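Local coordinates for protein methyltransferase (PDB 2ESR) that probably transfers a methyl group from S-adenosylmethionine to a nucleic acid substrate, as a member of a methyltransferase family with a Rossmann-like fold, at residues A[48-53]-A[80-85]; A[57-62]-A[68-73]. One frame throughout, in Å; residues are numbered along the deposited sequence.

Contact 1 (A[48-53]-A[80-85]); sequences EAVSRG and ENRFTL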
ATOM      1  N   GLU A  48     -13.323  -0.552  -8.747  1.00 21.24           N
ATOM      2  CA  GLU A  48     -14.196  -1.523  -9.396  1.00 22.32           C
ATOM      3  C   GLU A  48     -13.505  -2.881  -9.487  1.00 19.71           C
ATOM      4  O   GLU A  48     -14.139  -3.916  -9.296  1.00 21.82           O
ATOM      5  CB  GLU A  48     -14.592  -1.030 -10.787  1.00 23.65           C
ATOM      6  CG  GLU A  48     -15.575  -1.922 -11.534  1.00 28.20           C
ATOM      7  CD  GLU A  48     -16.890  -2.111 -10.798  1.00 32.66           C
ATOM      8  OE1 GLU A  48     -17.387  -1.136 -10.190  1.00 34.63           O
ATOM      9  OE2 GLU A  48     -17.439  -3.233 -10.840  1.00 33.69           O
ATOM     10  N   ALA A  49     -12.199  -2.879  -9.744  1.00 20.43           N
ATOM     11  CA  ALA A  49     -11.452  -4.129  -9.855  1.00 17.94           C
ATOM     12  C   ALA A  49     -11.475  -4.888  -8.535  1.00 19.20           C
ATOM     13  O   ALA A  49     -11.594  -6.110  -8.514  1.00 19.47           O
ATOM     14  CB  ALA A  49     -10.005  -3.853 -10.274  1.00 18.87           C
ATOM     15  N   VAL A  50     -11.339  -4.169  -7.430  1.00 19.47           N
ATOM     16  CA  VAL A  50     -11.375  -4.820  -6.127  1.00 21.39           C
ATOM     17  C   VAL A  50     -12.796  -5.322  -5.872  1.00 22.12           C
ATOM     18  O   VAL A  50     -12.999  -6.415  -5.336  1.00 22.37           O
ATOM     19  CB  VAL A  50     -10.938  -3.848  -5.003  1.00 22.47           C
ATOM     20  CG1 VAL A  50     -11.203  -4.466  -3.638  1.00 23.12           C
ATOM     21  CG2 VAL A  50      -9.451  -3.537  -5.143  1.00 22.41           C
ATOM     22  N   SER A  51     -13.780  -4.529  -6.278  1.00 23.55           N
ATOM     23  CA  SER A  51     -15.178  -4.913  -6.096  1.00 24.45           C
ATOM     24  C   SER A  51     -15.467  -6.211  -6.845  1.00 24.99           C
ATOM     25  O   SER A  51     -16.303  -7.016  -6.420  1.00 25.90           O
ATOM     26  CB  SER A  51     -16.106  -3.809  -6.610  1.00 25.52           C
ATOM     27  OG  SER A  51     -17.466  -4.144  -6.385  1.00 29.51           O
ATOM     28  N   ARG A  52     -14.764  -6.414  -7.953  1.00 22.95           N
ATOM     29  CA  ARG A  52     -14.955  -7.600  -8.778  1.00 23.69           C
ATOM     30  C   ARG A  52     -14.097  -8.798  -8.397  1.00 23.03           C
ATOM     31  O   ARG A  52     -14.160  -9.838  -9.055  1.00 24.77           O
ATOM     32  CB  ARG A  52     -14.734  -7.245 -10.252  1.00 23.53           C
ATOM     33  CG  ARG A  52     -15.846  -6.380 -10.836  1.00 24.01           C
ATOM     34  CD  ARG A  52     -15.517  -5.866 -12.236  1.00 25.48           C
ATOM     35  NE  ARG A  52     -16.605  -5.059 -12.787  1.00 25.58           N
ATOM     36  CZ  ARG A  52     -17.543  -5.523 -13.612  1.00 28.13           C
ATOM     37  NH1 ARG A  52     -17.531  -6.794 -13.991  1.00 27.98           N
ATOM     38  NH2 ARG A  52     -18.495  -4.714 -14.060  1.00 27.56           N
ATOM     39  N   GLY A  53     -13.293  -8.669  -7.345  1.00 22.41           N
ATOM     40  CA  GLY A  53     -12.485  -9.807  -6.941  1.00 21.11           C
ATOM     41  C   GLY A  53     -11.016  -9.607  -6.641  1.00 20.89           C
ATOM     42  O   GLY A  53     -10.387 -10.484  -6.040  1.00 19.53           O
ATOM     43  N   GLU A  80     -12.182   0.047   2.810  1.00 43.36           N
ATOM     44  CA  GLU A  80     -11.063   0.964   2.616  1.00 42.47           C
ATOM     45  C   GLU A  80      -9.707   0.381   2.988  1.00 39.14           C
ATOM     46  O   GLU A  80      -8.675   0.859   2.522  1.00 38.22           O
ATOM     47  CB  GLU A  80     -11.290   2.249   3.421  1.00 46.11           C
ATOM     48  CG  GLU A  80     -11.188   2.072   4.929  1.00 50.78           C
ATOM     49  CD  GLU A  80     -11.190   3.394   5.678  1.00 54.11           C
ATOM     50  OE1 GLU A  80     -11.049   3.376   6.920  1.00 56.27           O
ATOM     51  OE2 GLU A  80     -11.331   4.451   5.026  1.00 55.27           O
ATOM     52  N   ASN A  81      -9.704  -0.649   3.827  1.00 36.38           N
ATOM     53  CA  ASN A  81      -8.453  -1.259   4.261  1.00 35.28           C
ATOM     54  C   ASN A  81      -7.727  -2.000   3.143  1.00 34.69           C
ATOM     55  O   ASN A  81      -6.587  -2.423   3.314  1.00 34.22           O
ATOM     56  CB  ASN A  81      -8.715  -2.214   5.430  1.00 36.09           C
ATOM     57  CG  ASN A  81      -9.216  -1.494   6.668  1.00 38.00           C
ATOM     58  OD1 ASN A  81      -9.664  -2.124   7.629  1.00 41.53           O
ATOM     59  ND2 ASN A  81      -9.136  -0.168   6.657  1.00 37.44           N
ATOM     60  N   ARG A  82      -8.385  -2.141   1.998  1.00 34.29           N
ATOM     61  CA  ARG A  82      -7.801  -2.846   0.861  1.00 34.73           C
ATOM     62  C   ARG A  82      -7.078  -1.900  -0.095  1.00 33.08           C
ATOM     63  O   ARG A  82      -6.506  -2.339  -1.094  1.00 32.71           O
ATOM     64  CB  ARG A  82      -8.900  -3.590   0.095  1.00 39.03           C
ATOM     65  CG  ARG A  82      -9.909  -4.313   0.988  1.00 42.43           C
ATOM     66  CD  ARG A  82     -11.054  -4.897   0.171  1.00 46.23           C
ATOM     67  NE  ARG A  82     -10.639  -6.065  -0.598  1.00 48.65           N
ATOM     68  CZ  ARG A  82     -10.419  -7.267  -0.073  1.00 49.87           C
ATOM     69  NH1 ARG A  82     -10.581  -7.469   1.229  1.00 50.77           N
ATOM     70  NH2 ARG A  82     -10.023  -8.266  -0.850  1.00 49.47           N
ATOM     71  N   PHE A  83      -7.092  -0.608   0.211  1.00 29.42           N
ATOM     72  CA  PHE A  83      -6.450   0.371  -0.657  1.00 27.61           C
ATOM     73  C   PHE A  83      -5.323   1.161  -0.015  1.00 27.34           C
ATOM     74  O   PHE A  83      -5.389   1.534   1.156  1.00 26.73           O
ATOM     75  CB  PHE A  83      -7.489   1.356  -1.194  1.00 24.77           C
ATOM     76  CG  PHE A  83      -8.655   0.699  -1.861  1.00 25.87           C
ATOM     77  CD1 PHE A  83      -9.734   0.238  -1.115  1.00 25.46           C
ATOM     78  CD2 PHE A  83      -8.664   0.513  -3.239  1.00 25.96           C
ATOM     79  CE1 PHE A  83     -10.810  -0.400  -1.730  1.00 26.68           C
ATOM     80  CE2 PHE A  83      -9.733  -0.124  -3.864  1.00 23.15           C
ATOM     81  CZ  PHE A  83     -10.808  -0.581  -3.109  1.00 23.89           C
ATOM     82  N   THR A  84      -4.286   1.409  -0.805  1.00 26.56           N
ATOM     83  CA  THR A  84      -3.138   2.182  -0.365  1.00 28.08           C
ATOM     84  C   THR A  84      -2.967   3.301  -1.392  1.00 27.20           C
ATOM     85  O   THR A  84      -2.711   3.029  -2.563  1.00 24.87           O
ATOM     86  CB  THR A  84      -1.862   1.324  -0.334  1.00 30.29           C
ATOM     87  OG1 THR A  84      -2.054   0.211   0.552  1.00 33.29           O
ATOM     88  CG2 THR A  84      -0.676   2.153   0.145  1.00 31.42           C
ATOM     89  N   LEU A  85      -3.141   4.547  -0.956  1.00 26.34           N
ATOM     90  CA  LEU A  85      -2.997   5.692  -1.847  1.00 25.84           C
ATOM     91  C   LEU A  85      -1.672   6.398  -1.597  1.00 25.53           C
ATOM     92  O   LEU A  85      -1.342   6.752  -0.464  1.00 27.05           O
ATOM     93  CB  LEU A  85      -4.144   6.694  -1.654  1.00 27.57           C
ATOM     94  CG  LEU A  85      -4.009   7.995  -2.463  1.00 29.59           C
ATOM     95  CD1 LEU A  85      -4.123   7.687  -3.950  1.00 31.80           C
ATOM     96  CD2 LEU A  85      -5.082   8.994  -2.057  1.00 29.66           C
TER

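Contact 2 (A[57-62]-A[68-73]); sequences AVLVEK and AIIQDN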
ATOM      1  N   ALA A  57      -5.330  -2.869  -3.706  1.00 21.80           N
ATOM      2  CA  ALA A  57      -4.901  -1.961  -4.756  1.00 21.02           C
ATOM      3  C   ALA A  57      -4.009  -0.860  -4.228  1.00 21.46           C
ATOM      4  O   ALA A  57      -4.202  -0.362  -3.119  1.00 23.55           O
ATOM      5  CB  ALA A  57      -6.107  -1.340  -5.425  1.00 20.08           C
ATOM      6  N   VAL A  58      -3.016  -0.499  -5.025  1.00 18.44           N
ATOM      7  CA  VAL A  58      -2.135   0.600  -4.675  1.00 19.39           C
ATOM      8  C   VAL A  58      -2.485   1.634  -5.726  1.00 19.53           C
ATOM      9  O   VAL A  58      -2.463   1.335  -6.921  1.00 19.77           O
ATOM     10  CB  VAL A  58      -0.639   0.241  -4.802  1.00 18.42           C
ATOM     11  CG1 VAL A  58       0.209   1.513  -4.651  1.00 18.87           C
ATOM     12  CG2 VAL A  58      -0.249  -0.768  -3.740  1.00 22.41           C
ATOM     13  N   LEU A  59      -2.847   2.832  -5.287  1.00 17.90           N
ATOM     14  CA  LEU A  59      -3.187   3.904  -6.212  1.00 20.37           C
ATOM     15  C   LEU A  59      -2.165   5.023  -6.071  1.00 20.21           C
ATOM     16  O   LEU A  59      -1.782   5.380  -4.959  1.00 19.94           O
ATOM     17  CB  LEU A  59      -4.587   4.457  -5.915  1.00 22.01           C
ATOM     18  CG  LEU A  59      -5.801   3.558  -6.170  1.00 24.52           C
ATOM     19  CD1 LEU A  59      -5.857   2.438  -5.136  1.00 27.68           C
ATOM     20  CD2 LEU A  59      -7.063   4.400  -6.107  1.00 26.99           C
ATOM     21  N   VAL A  60      -1.712   5.564  -7.197  1.00 18.60           N
ATOM     22  CA  VAL A  60      -0.756   6.660  -7.169  1.00 20.25           C
ATOM     23  C   VAL A  60      -1.370   7.822  -7.928  1.00 21.29           C
ATOM     24  O   VAL A  60      -1.731   7.686  -9.090  1.00 20.33           O
ATOM     25  CB  VAL A  60       0.582   6.296  -7.846  1.00 20.31           C
ATOM     26  CG1 VAL A  60       1.573   7.450  -7.678  1.00 20.43           C
ATOM     27  CG2 VAL A  60       1.147   5.018  -7.248  1.00 21.22           C
ATOM     28  N   GLU A  61      -1.499   8.961  -7.256  1.00 22.87           N
ATOM     29  CA  GLU A  61      -2.079  10.148  -7.868  1.00 26.09           C
ATOM     30  C   GLU A  61      -1.465  11.363  -7.199  1.00 28.99           C
ATOM     31  O   GLU A  61      -1.538  11.504  -5.980  1.00 31.04           O
ATOM     32  CB  GLU A  61      -3.602  10.145  -7.685  1.00 26.27           C
ATOM     33  CG  GLU A  61      -4.300  11.399  -8.201  1.00 28.16           C
ATOM     34  CD  GLU A  61      -3.997  11.672  -9.662  1.00 31.29           C
ATOM     35  OE1 GLU A  61      -4.282  10.793 -10.506  1.00 31.78           O
ATOM     36  OE2 GLU A  61      -3.471  12.765  -9.966  1.00 31.32           O
ATOM     37  N   LYS A  62      -0.860  12.234  -8.003  1.00 30.59           N
ATOM     38  CA  LYS A  62      -0.203  13.435  -7.494  1.00 34.58           C
ATOM     39  C   LYS A  62      -1.102  14.645  -7.238  1.00 35.47           C
ATOM     40  O   LYS A  62      -0.796  15.472  -6.377  1.00 36.15           O
ATOM     41  CB  LYS A  62       0.927  13.845  -8.442  1.00 36.23           C
ATOM     42  CG  LYS A  62       2.316  13.746  -7.833  1.00 41.77           C
ATOM     43  CD  LYS A  62       2.416  14.558  -6.545  1.00 44.08           C
ATOM     44  CE  LYS A  62       3.795  14.445  -5.921  1.00 44.22           C
ATOM     45  NZ  LYS A  62       3.842  15.100  -4.588  1.00 46.52           N
ATOM     46  N   ALA A  68      -8.443  13.724  -2.902  1.00 32.73           N
ATOM     47  CA  ALA A  68      -9.610  13.899  -2.052  1.00 32.93           C
ATOM     48  C   ALA A  68     -10.745  13.012  -2.550  1.00 32.38           C
ATOM     49  O   ALA A  68     -11.405  12.327  -1.768  1.00 31.31           O
ATOM     50  CB  ALA A  68     -10.038  15.360  -2.051  1.00 33.66           C
ATOM     51  N   ILE A  69     -10.959  13.017  -3.861  1.00 31.47           N
ATOM     52  CA  ILE A  69     -12.018  12.212  -4.449  1.00 31.64           C
ATOM     53  C   ILE A  69     -11.767  10.731  -4.205  1.00 30.70           C
ATOM     54  O   ILE A  69     -12.669   9.999  -3.805  1.00 31.76           O
ATOM     55  CB  ILE A  69     -12.131  12.478  -5.959  1.00 31.18           C
ATOM     56  CG1 ILE A  69     -12.486  13.948  -6.189  1.00 31.88           C
ATOM     57  CG2 ILE A  69     -13.193  11.576  -6.574  1.00 32.61           C
ATOM     58  CD1 ILE A  69     -12.512  14.361  -7.641  1.00 32.38           C
ATOM     59  N   ILE A  70     -10.534  10.294  -4.436  1.00 31.45           N
ATOM     60  CA  ILE A  70     -10.187   8.895  -4.233  1.00 32.04           C
ATOM     61  C   ILE A  70     -10.476   8.461  -2.805  1.00 31.87           C
ATOM     62  O   ILE A  70     -11.118   7.439  -2.575  1.00 30.52           O
ATOM     63  CB  ILE A  70      -8.697   8.638  -4.521  1.00 32.69           C
ATOM     64  CG1 ILE A  70      -8.402   8.864  -6.003  1.00 32.80           C
ATOM     65  CG2 ILE A  70      -8.333   7.222  -4.111  1.00 33.93           C
ATOM     66  CD1 ILE A  70      -6.931   8.745  -6.355  1.00 32.33           C
ATOM     67  N   GLN A  71      -9.995   9.244  -1.846  1.00 33.58           N
ATOM     68  CA  GLN A  71     -10.194   8.930  -0.440  1.00 36.67           C
ATOM     69  C   GLN A  71     -11.670   8.770  -0.093  1.00 37.41           C
ATOM     70  O   GLN A  71     -12.042   7.871   0.661  1.00 37.68           O
ATOM     71  CB  GLN A  71      -9.539  10.011   0.428  1.00 38.02           C
ATOM     72  CG  GLN A  71      -8.016   9.935   0.399  1.00 40.60           C
ATOM     73  CD  GLN A  71      -7.339  11.110   1.079  1.00 42.81           C
ATOM     74  OE1 GLN A  71      -7.627  11.427   2.230  1.00 45.19           O
ATOM     75  NE2 GLN A  71      -6.425  11.759   0.365  1.00 44.38           N
ATOM     76  N   ASP A  72     -12.510   9.632  -0.654  1.00 39.09           N
ATOM     77  CA  ASP A  72     -13.945   9.555  -0.404  1.00 40.95           C
ATOM     78  C   ASP A  72     -14.536   8.290  -1.026  1.00 40.57           C
ATOM     79  O   ASP A  72     -15.301   7.575  -0.378  1.00 40.55           O
ATOM     80  CB  ASP A  72     -14.652  10.791  -0.969  1.00 43.30           C
ATOM     81  CG  ASP A  72     -14.339  12.054  -0.184  1.00 47.18           C
ATOM     82  OD1 ASP A  72     -14.735  13.150  -0.639  1.00 49.25           O
ATOM     83  OD2 ASP A  72     -13.704  11.954   0.890  1.00 49.21           O
ATOM     84  N   ASN A  73     -14.177   8.014  -2.279  1.00 40.24           N
ATOM     85  CA  ASN A  73     -14.679   6.831  -2.974  1.00 40.29           C
ATOM     86  C   ASN A  73     -14.272   5.551  -2.252  1.00 40.28           C
ATOM     87  O   ASN A  73     -15.025   4.580  -2.220  1.00 39.86           O
ATOM     88  CB  ASN A  73     -14.155   6.775  -4.417  1.00 40.78           C
ATOM     89  CG  ASN A  73     -14.763   7.843  -5.310  1.00 40.90           C
ATOM     90  OD1 ASN A  73     -15.971   8.065  -5.297  1.00 41.66           O
ATOM     91  ND2 ASN A  73     -13.925   8.496  -6.105  1.00 42.34           N
TER

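Contact 1 (A[48-53]-A[80-85])
V50, in the last turn of helix 44-51, carries the helix side of this contact alone and meets R82 and F83 with different branches. The apolar part is made with F83. CG2 of V50 lies 3.7 Å from CE2 of F83, and CB of V50 is 3.8 Å from CZ of F83; the methyl approaches the ring obliquely, V50 and F83 extending against each other from their two backbones. CG1 of V50, anti to its own backbone N (chi1 171°), is carried to R82 instead. CG1 of V50 sits at the edge of the R82 guanidinium, 3.5 Å from NE of R82, a van der Waals contact at the bend of the arginine chain (chi3 73°). In the Rossmann-like sheet this joins the helix after strand 34-38 to the start of strand 83-86, outermost on that side of this chain's sheet, across strand 56-60, whose A57 touches both V50 and F83. The polar ends of E48 and R52 are engaged away from V50: a salt bridge joins NE of R52 to OE2 of E48 (2.8 Å), its hydrogen bond weak and bent to 129°, while NH1 of R52 bonds O of P28. G53, with positive phi, closes the helix in a Schellman motif.

Contact 2 (A[57-62]-A[68-73])
I70 of helix 64-75 packs on L59 of strand 56-60 and on E61 just beyond it, touching each with a different branch. Its bond from CA to CB is directed toward the strand, and at CB the side chain divides. CG2 of I70, anti to the backbone N, meets CD2 of L59 at 3.7 Å, a methyl-to-methyl contact in which the two side chains lie alongside one another, running opposite ways. CG1 makes no close contact with the strand segment but extends the chain (chi2 175°), and this carries CD1 of I70 to 3.8 Å from CB of E61 and 4.2 Å from CG of E61. The E61 chain bends at chi2 (56°), and its carboxylate is held elsewhere: OE1 takes the N-H of G41, in a glycine-rich turn resembling the Rossmann-type GxGxxA pattern, and OE2 that of N63. The pairing joins the first strand and the helix of the beta-alpha-beta unit 56-60, 64-75, 83-86, with L85 of the last strand also against I70 and L59. E61 is where class I methyltransferases commonly carry the acidic residue that holds the cofactor ribose; it may do so here. The chemistry implies a division of labour in E61: methylene groups pack on the helix, while two backbone N-H groups fix the carboxylate's position.

Contact 1 packs helix 44-51 on strand 83-86, whereas contact 2 packs helix 64-75 on its parallel neighbour 56-60. Backbone bonds tie the strands together: N of L59 is 2.7 Å from O of T84, and N of A57 is 2.9 Å from O of R82. The side chains meet as well, CD2 of F83 packing on CB of A57. Contact 2 is the more buried, with two hydrocarbon residues and the stem of a glutamate near the glycine-rich turn. Contact 1 is only partly buried, at the other end of the strands, and mixes a buried ring with an arginine at its margin. Both contacts also have residues within reach of the second subunit.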